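Local coordinates for metallo-beta-lactamase family protein (Staphylococcus aureus, PDB 3R2U) that belongs to the metallo-beta-lactamase superfamily, binds an iron(III) ion, also has a rhodanese-like region, and is probably an iron-dependent enzyme of sulfur metabolism, at residues A[141-145]-A[177-181]; A[171-175]-A[228-232]. One frame throughout, in Å; residues are numbered along the deposited sequence.

Contact 1 of 2, residues A[141-145]-A[177-181]; sequences PGHTP and GRPDL. With FE (Fe (III) ion), chain E.
The imidazole of H143 crosses the carboxylate of D180 obliquely. The two planes stand 70° apart, and H143 CE1 is 3.2 Å from D180 OD1. The other oxygen, D180 OD2, faces the methyl CG2 of T144 at 3.6 Å. It also accepts a hydrogen bond from a water that is bound to the iron, so D180 is a second-shell group of the site.

H143 binds the iron through NE2 at 2.3 Å. Its other nitrogen, ND1, donates to the backbone O of R178 at 2.8 Å. That bond is bent, and the oxygen is tilted out of the ring plane. Held at both nitrogens, the ring has little freedom to rotate. With CG anti to the backbone N (chi1 175°), it extends from the main chain to reach both partners.

The backbones of the two loops are joined by a bond of D180 N. It donates to H143 O at 2.9 Å and is nearly straight, 170° at the hydrogen. P179 CA makes weaker CH...O contacts with the carbonyl oxygens of G142 and H143. The ion is shared with H80 and D169, and the ring of H143 meets that of H80 nearly at right angles. This loop-borne histidine, with R178 O and the D180 carboxylate as its second shell, belongs to the metal site of the metallo-beta-lactamase fold.

Contact 2 of 2, residues A[171-175]-A[228-232]; sequences IFVGD and SLGAI
G230 N donates to V173 O at 3.0 Å, and this one backbone bond ties the two loops. The bond is bent, with 136° at the hydrogen, and the donor is tilted from the carbonyl plane. The carbonyl of V173 belongs to a tight bend. V173 and G174 have the backbone angles of a type II turn. The turn is flanked by a bond from F172 N to D175 O at 2.7 Å, which pairs the two residues on its ends.

D175 OD2 turns to S228 and lies 3.2 Å from its CB. The other oxygen of this carboxylate, D175 OD1, is held from beyond the contact by a salt bridge from R178 NH1 and a hydrogen bond from W245 NE1. The carboxylate is thus fixed on one side and packed against the second loop on the other.

Apolar side chains fill the rest. L229 sets its methyl CD1 over the face of the F172 ring, 3.6 Å from the centroid and 7° off the normal. This is a CH-pi contact, almost central on the ring. Both residues also touch H219.

V173 packs against G230 and I232. Its CG1 lies 3.9 Å from CA of G230, a residue with no side chain. The same methyl meets CG2 of I232 at 3.7 Å, and the two side chains cross at about a right angle. The torsion of V173, CG1 anti to the backbone N (chi1 173°), directs this methyl there. I232 also packs on W216 of the second subunit, so the contact runs from the core to the subunit interface.

The arrangement joins two loops that follow strands 164-168 and 214-217, at the strand ends where metallo-beta-lactamase folds carry their metal site.

In the fold
Contacts 1 and 2 share one long loop, which runs from strand 164-168 to helix 191-206. Residues 171-175 come first and pair with 228-232; residues 177-181 follow and pair with 141-145. Their segments alternate along the chain, and their centres are 16 Å apart. They meet where G177 N packs 3.7 Å from F172 CE2. The salt bridge between D175 and R178 also links them. Contact 1 supplies the iron ligand H143. Contact 2 supplies no ligand, but the side chain of F172 comes within about 6 Å of the ion. D169, another iron ligand, lies just ahead of 171-175. The shared loop therefore borders the metal site in both contacts.

Contact 1 of 2, residues A[141-145]-A[177-181]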
ATOM      1  N   PRO A 141      16.918   7.036  38.768  1.00 24.13           N
ATOM      2  CA  PRO A 141      16.612   5.654  39.122  1.00 23.57           C
ATOM      3  C   PRO A 141      15.246   5.519  39.770  1.00 24.48           C
ATOM      4  O   PRO A 141      14.702   6.501  40.297  1.00 23.94           O
ATOM      5  CB  PRO A 141      17.723   5.294  40.106  1.00 24.60           C
ATOM      6  CG  PRO A 141      18.156   6.583  40.696  1.00 25.94           C
ATOM      7  CD  PRO A 141      17.943   7.626  39.646  1.00 24.41           C
ATOM      8  N   GLY A 142      14.685   4.319  39.719  1.00 23.75           N
ATOM      9  CA  GLY A 142      13.376   4.056  40.341  1.00 24.96           C
ATOM     10  C   GLY A 142      12.662   2.938  39.605  1.00 24.53           C
ATOM     11  O   GLY A 142      12.408   1.870  40.161  1.00 24.55           O
ATOM     12  N   HIS A 143      12.327   3.201  38.352  1.00 23.60           N
ATOM     13  CA  HIS A 143      11.731   2.199  37.498  1.00 23.35           C
ATOM     14  C   HIS A 143      12.771   1.083  37.361  1.00 23.42           C
ATOM     15  O   HIS A 143      12.446  -0.097  37.484  1.00 24.06           O
ATOM     16  CB  HIS A 143      11.356   2.815  36.158  1.00 22.94           C
ATOM     17  CG  HIS A 143      10.851   1.826  35.167  1.00 22.24           C
ATOM     18  ND1 HIS A 143       9.680   1.124  35.354  1.00 23.45           N
ATOM     19  CD2 HIS A 143      11.344   1.432  33.970  1.00 20.01           C
ATOM     20  CE1 HIS A 143       9.481   0.327  34.315  1.00 22.60           C
ATOM     21  NE2 HIS A 143      10.478   0.495  33.465  1.00 21.20           N
ATOM     22  N   THR A 144      14.021   1.486  37.128  1.00 21.78           N
ATOM     23  CA  THR A 144      15.165   0.587  37.112  1.00 22.40           C
ATOM     24  C   THR A 144      16.317   1.335  37.761  1.00 22.69           C
ATOM     25  O   THR A 144      16.316   2.581  37.775  1.00 20.43           O
ATOM     26  CB  THR A 144      15.619   0.161  35.706  1.00 22.40           C
ATOM     27  OG1 THR A 144      16.136   1.302  35.006  1.00 23.75           O
ATOM     28  CG2 THR A 144      14.484  -0.484  34.952  1.00 20.71           C
ATOM     29  N   PRO A 145      17.299   0.594  38.306  1.00 21.88           N
ATOM     30  CA  PRO A 145      18.419   1.279  38.949  1.00 23.49           C
ATOM     31  C   PRO A 145      19.280   2.116  37.986  1.00 23.81           C
ATOM     32  O   PRO A 145      19.932   3.086  38.422  1.00 23.25           O
ATOM     33  CB  PRO A 145      19.246   0.129  39.568  1.00 24.26           C
ATOM     34  CG  PRO A 145      18.346  -1.117  39.486  1.00 26.82           C
ATOM     35  CD  PRO A 145      17.453  -0.875  38.320  1.00 23.87           C
ATOM     36  N   GLY A 177       6.694   5.434  36.627  1.00 26.86           N
ATOM     37  CA  GLY A 177       7.047   4.040  36.523  1.00 28.23           C
ATOM     38  C   GLY A 177       7.057   3.358  37.874  1.00 28.87           C
ATOM     39  O   GLY A 177       7.115   4.021  38.896  1.00 30.11           O
ATOM     40  N   ARG A 178       6.932   2.036  37.861  1.00 30.03           N
ATOM     41  CA  ARG A 178       6.996   1.226  39.054  1.00 31.66           C
ATOM     42  C   ARG A 178       8.275   0.435  38.918  1.00 32.25           C
ATOM     43  O   ARG A 178       8.701   0.142  37.796  1.00 29.41           O
ATOM     44  CB  ARG A 178       5.808   0.247  39.150  1.00 34.71           C
ATOM     45  CG  ARG A 178       4.387   0.895  39.190  1.00 39.04           C
ATOM     46  CD  ARG A 178       4.289   1.932  40.273  1.00 42.00           C
ATOM     47  NE  ARG A 178       2.920   2.275  40.692  1.00 45.08           N
ATOM     48  CZ  ARG A 178       2.231   3.356  40.307  1.00 43.35           C
ATOM     49  NH1 ARG A 178       2.732   4.240  39.459  1.00 37.49           N
ATOM     50  NH2 ARG A 178       1.014   3.552  40.784  1.00 47.02           N
ATOM     51  N   PRO A 179       8.896   0.052  40.051  1.00 34.61           N
ATOM     52  CA  PRO A 179      10.126  -0.725  39.933  1.00 36.20           C
ATOM     53  C   PRO A 179       9.908  -2.063  39.235  1.00 38.66           C
ATOM     54  O   PRO A 179       9.003  -2.800  39.613  1.00 38.32           O
ATOM     55  CB  PRO A 179      10.542  -0.951  41.390  1.00 37.56           C
ATOM     56  CG  PRO A 179       9.830   0.115  42.170  1.00 36.61           C
ATOM     57  CD  PRO A 179       8.545   0.328  41.452  1.00 34.38           C
ATOM     58  N   ASP A 180      10.695  -2.341  38.192  1.00 41.88           N
ATOM     59  CA  ASP A 180      10.640  -3.643  37.499  1.00 45.38           C
ATOM     60  C   ASP A 180      10.932  -4.740  38.507  1.00 48.36           C
ATOM     61  O   ASP A 180      11.849  -4.610  39.312  1.00 48.91           O
ATOM     62  CB  ASP A 180      11.680  -3.740  36.363  1.00 44.59           C
ATOM     63  CG  ASP A 180      11.216  -3.096  35.076  1.00 46.22           C
ATOM     64  OD1 ASP A 180      10.032  -2.697  35.010  1.00 54.55           O
ATOM     65  OD2 ASP A 180      12.023  -3.006  34.121  1.00 37.06           O
ATOM     66  N   LEU A 181      10.157  -5.820  38.459  1.00 51.69           N
ATOM     67  CA  LEU A 181      10.360  -6.928  39.372  1.00 54.31           C
ATOM     68  C   LEU A 181      11.598  -7.732  38.988  1.00 55.71           C
ATOM     69  O   LEU A 181      12.107  -7.620  37.880  1.00 54.42           O
ATOM     70  CB  LEU A 181       9.126  -7.842  39.437  1.00 55.85           C
ATOM     71  CG  LEU A 181       7.829  -7.240  40.001  1.00 57.54           C
ATOM     72  CD1 LEU A 181       6.808  -8.358  40.305  1.00 56.37           C
ATOM     73  CD2 LEU A 181       8.104  -6.404  41.268  1.00 56.33           C
TER
HETATM   74 FE    FE E 443      10.609   0.106  31.218  1.00 52.55          FE
HETATM   75  O   HOH W   1      13.878  -2.686  39.149  0.50 14.63           O
HETATM   76  O   HOH W   2      12.031  -1.703  31.760  1.00 15.09           O
HETATM   77  O   HOH W   3      10.769  -0.342  28.985  1.00 15.67           O
HETATM   78  O   HOH W   4       8.883  -1.175  31.380  1.00 19.61           O

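Contact 2 of 2, residues A[171-175]-A[228-232]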
ATOM      1  N   ILE A 171       8.901   9.252  34.370  1.00 21.51           N
ATOM      2  CA  ILE A 171       7.664  10.038  34.458  1.00 20.99           C
ATOM      3  C   ILE A 171       6.783   9.829  33.231  1.00 21.12           C
ATOM      4  O   ILE A 171       7.244  10.013  32.087  1.00 20.36           O
ATOM      5  CB  ILE A 171       7.937  11.548  34.533  1.00 21.51           C
ATOM      6  CG1 ILE A 171       8.779  11.888  35.776  1.00 22.72           C
ATOM      7  CG2 ILE A 171       6.601  12.323  34.591  1.00 20.01           C
ATOM      8  CD1 ILE A 171       9.204  13.325  35.818  1.00 24.22           C
ATOM      9  N   PHE A 172       5.519   9.457  33.462  1.00 21.40           N
ATOM     10  CA  PHE A 172       4.543   9.316  32.376  1.00 21.70           C
ATOM     11  C   PHE A 172       3.592  10.477  32.452  1.00 22.79           C
ATOM     12  O   PHE A 172       3.669  11.293  33.385  1.00 23.71           O
ATOM     13  CB  PHE A 172       3.713   8.041  32.504  1.00 21.87           C
ATOM     14  CG  PHE A 172       4.512   6.781  32.446  1.00 20.01           C
ATOM     15  CD1 PHE A 172       5.319   6.510  31.353  1.00 23.84           C
ATOM     16  CD2 PHE A 172       4.409   5.832  33.455  1.00 22.59           C
ATOM     17  CE1 PHE A 172       6.040   5.327  31.278  1.00 24.20           C
ATOM     18  CE2 PHE A 172       5.120   4.640  33.394  1.00 20.76           C
ATOM     19  CZ  PHE A 172       5.948   4.391  32.318  1.00 23.70           C
ATOM     20  N   VAL A 173       2.709  10.582  31.466  1.00 21.49           N
ATOM     21  CA  VAL A 173       1.670  11.578  31.535  1.00 22.51           C
ATOM     22  C   VAL A 173       0.668  11.020  32.519  1.00 23.07           C
ATOM     23  O   VAL A 173       0.063   9.989  32.269  1.00 26.30           O
ATOM     24  CB  VAL A 173       0.977  11.815  30.201  1.00 22.14           C
ATOM     25  CG1 VAL A 173      -0.213  12.751  30.400  1.00 21.91           C
ATOM     26  CG2 VAL A 173       1.961  12.372  29.187  1.00 18.16           C
ATOM     27  N   GLY A 174       0.542  11.659  33.665  1.00 23.98           N
ATOM     28  CA  GLY A 174      -0.423  11.235  34.672  1.00 25.46           C
ATOM     29  C   GLY A 174       0.049  10.190  35.683  1.00 25.21           C
ATOM     30  O   GLY A 174      -0.690   9.857  36.591  1.00 26.09           O
ATOM     31  N   ASP A 175       1.254   9.646  35.521  1.00 24.29           N
ATOM     32  CA  ASP A 175       1.736   8.653  36.476  1.00 25.51           C
ATOM     33  C   ASP A 175       3.249   8.541  36.362  1.00 24.85           C
ATOM     34  O   ASP A 175       3.894   9.342  35.658  1.00 22.38           O
ATOM     35  CB  ASP A 175       1.044   7.290  36.216  1.00 26.67           C
ATOM     36  CG  ASP A 175       0.852   6.469  37.484  1.00 30.94           C
ATOM     37  OD1 ASP A 175       1.704   6.519  38.394  1.00 27.98           O
ATOM     38  OD2 ASP A 175      -0.175   5.765  37.575  1.00 36.67           O
ATOM     39  N   SER A 228      -3.131   4.301  33.904  1.00 57.97           N
ATOM     40  CA  SER A 228      -3.159   5.751  34.089  1.00 56.81           C
ATOM     41  C   SER A 228      -2.382   6.569  33.056  1.00 54.28           C
ATOM     42  O   SER A 228      -2.439   7.802  33.109  1.00 54.10           O
ATOM     43  CB  SER A 228      -2.600   6.094  35.477  1.00 56.64           C
ATOM     44  OG  SER A 228      -3.252   5.358  36.497  1.00 58.73           O
ATOM     45  N   LEU A 229      -1.665   5.917  32.132  1.00 52.11           N
ATOM     46  CA  LEU A 229      -0.820   6.658  31.167  1.00 48.95           C
ATOM     47  C   LEU A 229      -1.632   7.440  30.134  1.00 47.10           C
ATOM     48  O   LEU A 229      -2.617   6.935  29.550  1.00 45.72           O
ATOM     49  CB  LEU A 229       0.198   5.752  30.465  1.00 48.17           C
ATOM     50  CG  LEU A 229       1.049   4.850  31.361  1.00 47.70           C
ATOM     51  CD1 LEU A 229       2.320   4.447  30.604  1.00 42.44           C
ATOM     52  CD2 LEU A 229       1.386   5.534  32.675  1.00 45.63           C
ATOM     53  N   GLY A 230      -1.198   8.674  29.908  1.00 44.48           N
ATOM     54  CA  GLY A 230      -1.898   9.566  28.990  1.00 43.70           C
ATOM     55  C   GLY A 230      -1.823   9.123  27.546  1.00 43.46           C
ATOM     56  O   GLY A 230      -0.850   8.477  27.129  1.00 41.67           O
ATOM     57  N   ALA A 231      -2.889   9.423  26.796  1.00 43.15           N
ATOM     58  CA  ALA A 231      -2.921   9.185  25.365  1.00 42.45           C
ATOM     59  C   ALA A 231      -2.159  10.364  24.738  1.00 41.22           C
ATOM     60  O   ALA A 231      -1.417  10.195  23.749  1.00 41.17           O
ATOM     61  CB  ALA A 231      -4.352   9.124  24.853  1.00 42.93           C
ATOM     62  N   ILE A 232      -2.329  11.555  25.321  1.00 39.34           N
ATOM     63  CA  ILE A 232      -1.628  12.737  24.828  1.00 38.15           C
ATOM     64  C   ILE A 232      -0.172  12.358  24.868  1.00 35.71           C
ATOM     65  O   ILE A 232       0.295  11.832  25.872  1.00 35.52           O
ATOM     66  CB  ILE A 232      -1.910  14.008  25.667  1.00 38.40           C
ATOM     67  CG1 ILE A 232      -1.334  15.250  24.960  1.00 39.91           C
ATOM     68  CG2 ILE A 232      -1.357  13.868  27.097  1.00 37.78           C
ATOM     69  CD1 ILE A 232      -1.900  16.586  25.488  1.00 41.63           C
TER